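Local coordinates for ribosomal RNA small subunit methyltransferase E (Neisseria gonorrhoeae, PDB 5VM8), which probably catalyses the S-adenosylmethionine-dependent N3-methylation of a uridine in 16S ribosomal RNA of the small subunit, at residues S90-D95 with G200-W205; P114-R119 with L156-Y161. All coordinates share one frame; numbering follows the deposited sequence.

Overall arrangement
Interaction 1 joins the loops after strands 85-90 and 195-199; interaction 2 pairs strand 111-116 with the edge strand 159-160 of the same parallel sheet. Their centres lie 10 Å apart, and along the chain 114-119 with 156-161 falls between the two halves of 90-95 with 200-205. Ile-91 N bonds to Val-115 O at 2.8 Å, so the two contacts are joined side by side, strand 111-116 lying next to 85-90. Farther on, Arg-119 NH1 reaches Gly-203 O at 2.7 Å, and Pro-201 CG packs on Ser-117 OG at 3.5 Å. The rings of Tyr-161 and Trp-205 also meet, with planes at about 45°. The loop 200-205 probably borders the cofactor pocket, as in other SPOUT methyltransferases.

Interaction 1. Residues S90-D95 with G200-W205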
loop_
_atom_site.group_PDB
_atom_site.type_symbol
_atom_site.label_atom_id
_atom_site.label_comp_id
_atom_site.label_asym_id
_atom_site.label_seq_id
_atom_site.Cartn_x
_atom_site.Cartn_y
_atom_site.Cartn_z
ATOM N N SER A 90 1.427 -4.165 12.200
ATOM C CA SER A 90 1.887 -5.418 12.780
ATOM C C SER A 90 1.329 -6.601 12.010
ATOM O O SER A 90 0.137 -6.631 11.689
ATOM C CB SER A 90 1.469 -5.548 14.238
ATOM O OG SER A 90 1.717 -4.343 14.905
ATOM N N ILE A 91 2.200 -7.584 11.744
ATOM C CA ILE A 91 1.836 -8.737 10.937
ATOM C C ILE A 91 0.623 -9.401 11.551
ATOM O O ILE A 91 0.613 -9.696 12.751
ATOM C CB ILE A 91 2.982 -9.748 10.860
ATOM C CG1 ILE A 91 4.301 -9.081 10.478
ATOM C CG2 ILE A 91 2.642 -10.817 9.861
ATOM C CD1 ILE A 91 4.287 -8.507 9.127
ATOM N N SER A 92 -0.435 -9.546 10.751
ATOM C CA SER A 92 -1.637 -10.269 11.123
ATOM C C SER A 92 -1.885 -11.408 10.136
ATOM O O SER A 92 -1.269 -11.475 9.061
ATOM C CB SER A 92 -2.825 -9.317 11.151
ATOM O OG SER A 92 -2.442 -8.174 11.870
ATOM N N SER A 93 -2.752 -12.344 10.527
ATOM C CA SER A 93 -2.973 -13.542 9.718
ATOM C C SER A 93 -4.041 -13.323 8.651
ATOM O O SER A 93 -4.984 -12.548 8.828
ATOM C CB SER A 93 -3.337 -14.776 10.555
ATOM O OG SER A 93 -4.686 -14.829 10.940
ATOM N N GLY A 94 -3.842 -14.002 7.525
ATOM C CA GLY A 94 -4.709 -14.067 6.364
ATOM C C GLY A 94 -5.489 -12.865 5.882
ATOM O O GLY A 94 -4.906 -11.873 5.441
ATOM N N ASP A 95 -6.821 -12.993 5.952
ATOM C CA ASP A 95 -7.746 -11.976 5.452
ATOM C C ASP A 95 -7.529 -10.643 6.124
ATOM O O ASP A 95 -7.643 -9.595 5.482
ATOM C CB ASP A 95 -9.200 -12.413 5.650
ATOM C CG ASP A 95 -9.735 -13.167 4.478
ATOM O OD1 ASP A 95 -8.922 -13.480 3.584
ATOM O OD2 ASP A 95 -10.961 -13.438 4.438
ATOM N N GLY A 200 -1.849 -2.274 15.355
ATOM C CA GLY A 200 -1.538 -3.547 15.946
ATOM C C GLY A 200 -2.189 -4.746 15.289
ATOM O O GLY A 200 -2.976 -4.632 14.344
ATOM N N PRO A 201 -1.817 -5.924 15.759
ATOM C CA PRO A 201 -2.381 -7.162 15.217
ATOM C C PRO A 201 -3.700 -7.482 15.886
ATOM O O PRO A 201 -4.204 -6.652 16.649
ATOM C CB PRO A 201 -1.304 -8.221 15.541
ATOM C CG PRO A 201 -0.662 -7.698 16.846
ATOM C CD PRO A 201 -0.758 -6.169 16.773
ATOM N N GLU A 202 -4.249 -8.670 15.593
ATOM C CA GLU A 202 -5.458 -9.149 16.253
ATOM C C GLU A 202 -5.367 -8.969 17.764
ATOM O O GLU A 202 -6.231 -8.334 18.380
ATOM C CB GLU A 202 -5.685 -10.645 15.945
ATOM C CG GLU A 202 -5.611 -11.077 14.498
ATOM C CD GLU A 202 -4.213 -11.440 13.995
ATOM O OE1 GLU A 202 -4.139 -12.034 12.898
ATOM O OE2 GLU A 202 -3.196 -11.145 14.666
ATOM N N GLY A 203 -4.299 -9.503 18.369
ATOM C CA GLY A 203 -4.127 -9.487 19.814
ATOM C C GLY A 203 -3.879 -8.118 20.414
ATOM O O GLY A 203 -3.946 -7.976 21.641
ATOM N N GLY A 204 -3.544 -7.118 19.590
ATOM C CA GLY A 204 -3.379 -5.768 20.084
ATOM C C GLY A 204 -1.974 -5.453 20.564
ATOM O O GLY A 204 -1.021 -6.224 20.410
ATOM N N TRP A 205 -1.849 -4.257 21.132
ATOM C CA TRP A 205 -0.589 -3.802 21.710
ATOM C C TRP A 205 -0.394 -4.301 23.142
ATOM O O TRP A 205 -1.348 -4.384 23.918
ATOM C CB TRP A 205 -0.532 -2.274 21.727
ATOM C CG TRP A 205 -0.670 -1.611 20.392
ATOM C CD1 TRP A 205 -1.594 -0.665 20.028
ATOM C CD2 TRP A 205 0.162 -1.825 19.250
ATOM N NE1 TRP A 205 -1.372 -0.277 18.732
ATOM C CE2 TRP A 205 -0.303 -0.977 18.231
ATOM C CE3 TRP A 205 1.263 -2.657 18.993
ATOM C CZ2 TRP A 205 0.304 -0.916 16.975
ATOM C CZ3 TRP A 205 1.850 -2.617 17.738
ATOM C CH2 TRP A 205 1.356 -1.763 16.737
HETATM O O HOH W 1 -0.439 -11.922 14.023
#
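The indole of Trp-205 meets Ser-90 at its six-membered end, where the hydroxyl comes in obliquely and OG lies 3.2 Å from CH2; on one face of the same ring Gly-200 CA sits near the rim, 3.3 Å above the plane. The other flat group, the Glu-202 carboxylate, receives the backbone of Ser-93 on the syn side of OE1, 20° out of its plane. Together they join two loops that leave adjacent parallel strands, 85-90 and 195-199, of the SPOUT fold. The second loop carries the Gly-Pro-Glu-Gly-Gly sequence that in relatives contributes to the S-adenosylmethionine site, and a type I turn from Pro-201 to Gly-204 shapes it.

Between the two flat groups Pro-201 lies against both serines: Ser-90 CB rests 3.4 Å from Pro-201 CD, and Ser-92 OG passes 3.5 Å from Pro-201 CA. Neither hydroxyl depends on the proline for a polar partner. Ser-90 OG bonds to Val-199 O in the strand just before the loop, whereas Ser-92 OG, held beside its own backbone N (chi1 -48°), turns back to donate to Ser-90 O, bridging the two ends of 90-92.

Glu-202 spans the remaining distance with a chain bent at chi2 (87°), which brings its carboxylate alongside Ser-92 CB. A water lies between its OE2 and Ile-91 O, while Ser-93 OG adds a weak bond to OE1. The firm link is Ser-93 N to Glu-202 OE1, 2.8 Å long and practically straight.

Interaction 2. Residues P114-R119 with L156-Y161; sequences PVISER and LPIIGY
The end of strand 111-116 and the short strand 159-160 run parallel, with Val-115 opposite Ile-159 and Ile-116 opposite Gly-160, and Ile-116 straddles the glycine by giving its N-H to Ile-159 O at 2.9 Å and taking Tyr-161 N on its own O at 2.8 Å. This is the standard bonding of parallel strands, here at one margin of the sheet in the SPOUT domain, where 159-160 is the outermost strand. Helix 128-147 lies in the connection between the two, making a beta-alpha-beta crossover. Ile-159 O is also approached by Val-115 CA in a close CA-H...O contact.

The side chains sort themselves by face. Ile-116 shares its face with Gly-160, which has no side chain, and leans diagonally toward Ile-158: its CG1 comes to 3.6 Å from Ile-158 CG2, the two chains crossing at about a right angle. From its other branch Ile-158 CG1 meets Pro-114 CG at 4.0 Å, again crosswise, so one isoleucine touches two residues of the partner strand. At the start of the segment, Pro-114 CD lies only 3.1 Å from Leu-156 O. On the other face, Val-115 CG1 and Ile-159 CG1 stand 4.2 Å apart, while Val-115 also packs on Ile-88 and Ser-90 of the next strand inward.

Tyr-161 takes its leave here. The backbone places its CB 3.5 Å from Ile-116 O, while CG, opposite the backbone N (chi1 172°), carries the ring off toward helix 207-215, where the hydroxyl bonds to Glu-209 O.

Two backbone hydrogen bonds, both through Ile-116, join the segments, while Val-115 bonds to Gln-89 and Ile-91 on its other side. The two bonds are consistent with the parallel register, and the rest is almost wholly apolar packing, with no charge pair between the segments.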
loop_
_atom_site.group_PDB
_atom_site.type_symbol
_atom_site.label_atom_id
_atom_site.label_comp_id
_atom_site.label_asym_id
_atom_site.label_seq_id
_atom_site.Cartn_x
_atom_site.Cartn_y
_atom_site.Cartn_z
ATOM N N PRO A 114 5.552 -3.466 7.257
ATOM C CA PRO A 114 5.109 -4.574 8.112
ATOM C C PRO A 114 6.098 -4.802 9.243
ATOM O O PRO A 114 7.315 -4.771 9.037
ATOM C CB PRO A 114 5.082 -5.770 7.157
ATOM C CG PRO A 114 6.120 -5.433 6.120
ATOM C CD PRO A 114 6.113 -3.932 5.977
ATOM N N VAL A 115 5.575 -5.060 10.439
ATOM C CA VAL A 115 6.431 -5.217 11.608
ATOM C C VAL A 115 5.965 -6.403 12.427
ATOM O O VAL A 115 4.779 -6.739 12.470
ATOM C CB VAL A 115 6.500 -3.985 12.552
ATOM C CG1 VAL A 115 6.981 -2.745 11.835
ATOM C CG2 VAL A 115 5.182 -3.772 13.266
ATOM N N ILE A 116 6.926 -7.022 13.100
ATOM C CA ILE A 116 6.643 -8.068 14.065
ATOM C C ILE A 116 6.494 -7.393 15.415
ATOM O O ILE A 116 7.388 -6.664 15.853
ATOM C CB ILE A 116 7.757 -9.119 14.109
ATOM C CG1 ILE A 116 8.119 -9.576 12.688
ATOM C CG2 ILE A 116 7.297 -10.270 14.990
ATOM C CD1 ILE A 116 9.321 -10.477 12.638
ATOM N N SER A 117 5.336 -7.554 16.027
ATOM C CA SER A 117 5.104 -7.092 17.379
ATOM C C SER A 117 4.951 -8.315 18.267
ATOM O O SER A 117 5.033 -9.458 17.813
ATOM C CB SER A 117 3.886 -6.159 17.462
ATOM O OG SER A 117 2.670 -6.867 17.352
ATOM N N GLU A 118 4.752 -8.054 19.552
ATOM C CA GLU A 118 4.779 -9.122 20.537
ATOM C C GLU A 118 3.747 -10.190 20.218
ATOM O O GLU A 118 4.051 -11.392 20.237
ATOM C CB GLU A 118 4.527 -8.527 21.924
ATOM C CG GLU A 118 4.320 -9.541 23.016
ATOM C CD GLU A 118 5.611 -10.034 23.606
ATOM O OE1 GLU A 118 6.676 -9.562 23.156
ATOM O OE2 GLU A 118 5.555 -10.895 24.515
ATOM N N ARG A 119 2.520 -9.767 19.906
ATOM C CA ARG A 119 1.408 -10.690 19.742
ATOM C C ARG A 119 1.241 -11.190 18.308
ATOM O O ARG A 119 0.151 -11.617 17.936
ATOM C CB ARG A 119 0.125 -10.057 20.273
ATOM C CG ARG A 119 0.184 -9.939 21.790
ATOM C CD ARG A 119 -0.985 -9.158 22.336
ATOM N NE ARG A 119 -0.781 -8.875 23.749
ATOM C CZ ARG A 119 -1.610 -8.169 24.503
ATOM N NH1 ARG A 119 -2.707 -7.653 23.976
ATOM N NH2 ARG A 119 -1.336 -7.970 25.779
ATOM N N LEU A 156 7.773 -2.541 2.589
ATOM C CA LEU A 156 9.155 -2.527 3.046
ATOM C C LEU A 156 9.524 -3.840 3.748
ATOM O O LEU A 156 8.652 -4.545 4.265
ATOM C CB LEU A 156 9.389 -1.338 3.966
ATOM C CG LEU A 156 9.073 0.026 3.318
ATOM C CD1 LEU A 156 9.147 1.178 4.335
ATOM C CD2 LEU A 156 9.997 0.319 2.140
ATOM N N PRO A 157 10.808 -4.202 3.754
ATOM C CA PRO A 157 11.219 -5.438 4.440
ATOM C C PRO A 157 10.759 -5.471 5.894
ATOM O O PRO A 157 10.693 -4.446 6.576
ATOM C CB PRO A 157 12.746 -5.411 4.336
ATOM C CG PRO A 157 13.053 -4.523 3.169
ATOM C CD PRO A 157 11.935 -3.519 3.092
ATOM N N ILE A 158 10.384 -6.668 6.344
ATOM C CA ILE A 158 9.914 -6.865 7.708
ATOM C C ILE A 158 10.995 -6.491 8.708
ATOM O O ILE A 158 12.173 -6.819 8.533
ATOM C CB ILE A 158 9.468 -8.326 7.908
ATOM C CG1 ILE A 158 8.356 -8.680 6.902
ATOM C CG2 ILE A 158 9.082 -8.566 9.364
ATOM C CD1 ILE A 158 7.930 -10.119 6.902
ATOM N N ILE A 159 10.588 -5.792 9.765
ATOM C CA ILE A 159 11.423 -5.498 10.921
ATOM C C ILE A 159 10.578 -5.651 12.179
ATOM O O ILE A 159 9.347 -5.681 12.135
ATOM C CB ILE A 159 12.038 -4.079 10.870
ATOM C CG1 ILE A 159 10.974 -3.016 10.556
ATOM C CG2 ILE A 159 13.148 -4.013 9.854
ATOM C CD1 ILE A 159 11.550 -1.597 10.358
ATOM N N GLY A 160 11.253 -5.677 13.323
ATOM C CA GLY A 160 10.536 -5.702 14.573
ATOM C C GLY A 160 9.934 -4.351 14.899
ATOM O O GLY A 160 10.288 -3.320 14.331
ATOM N N TYR A 161 8.991 -4.376 15.837
ATOM C CA TYR A 161 8.303 -3.161 16.254
ATOM C C TYR A 161 9.275 -2.114 16.789
ATOM O O TYR A 161 9.268 -0.957 16.346
ATOM C CB TYR A 161 7.260 -3.530 17.301
ATOM C CG TYR A 161 6.579 -2.380 17.994
ATOM C CD1 TYR A 161 5.431 -1.787 17.444
ATOM C CD2 TYR A 161 7.041 -1.917 19.223
ATOM C CE1 TYR A 161 4.784 -0.746 18.100
ATOM C CE2 TYR A 161 6.408 -0.872 19.877
ATOM C CZ TYR A 161 5.279 -0.301 19.323
ATOM O OH TYR A 161 4.650 0.721 19.982
#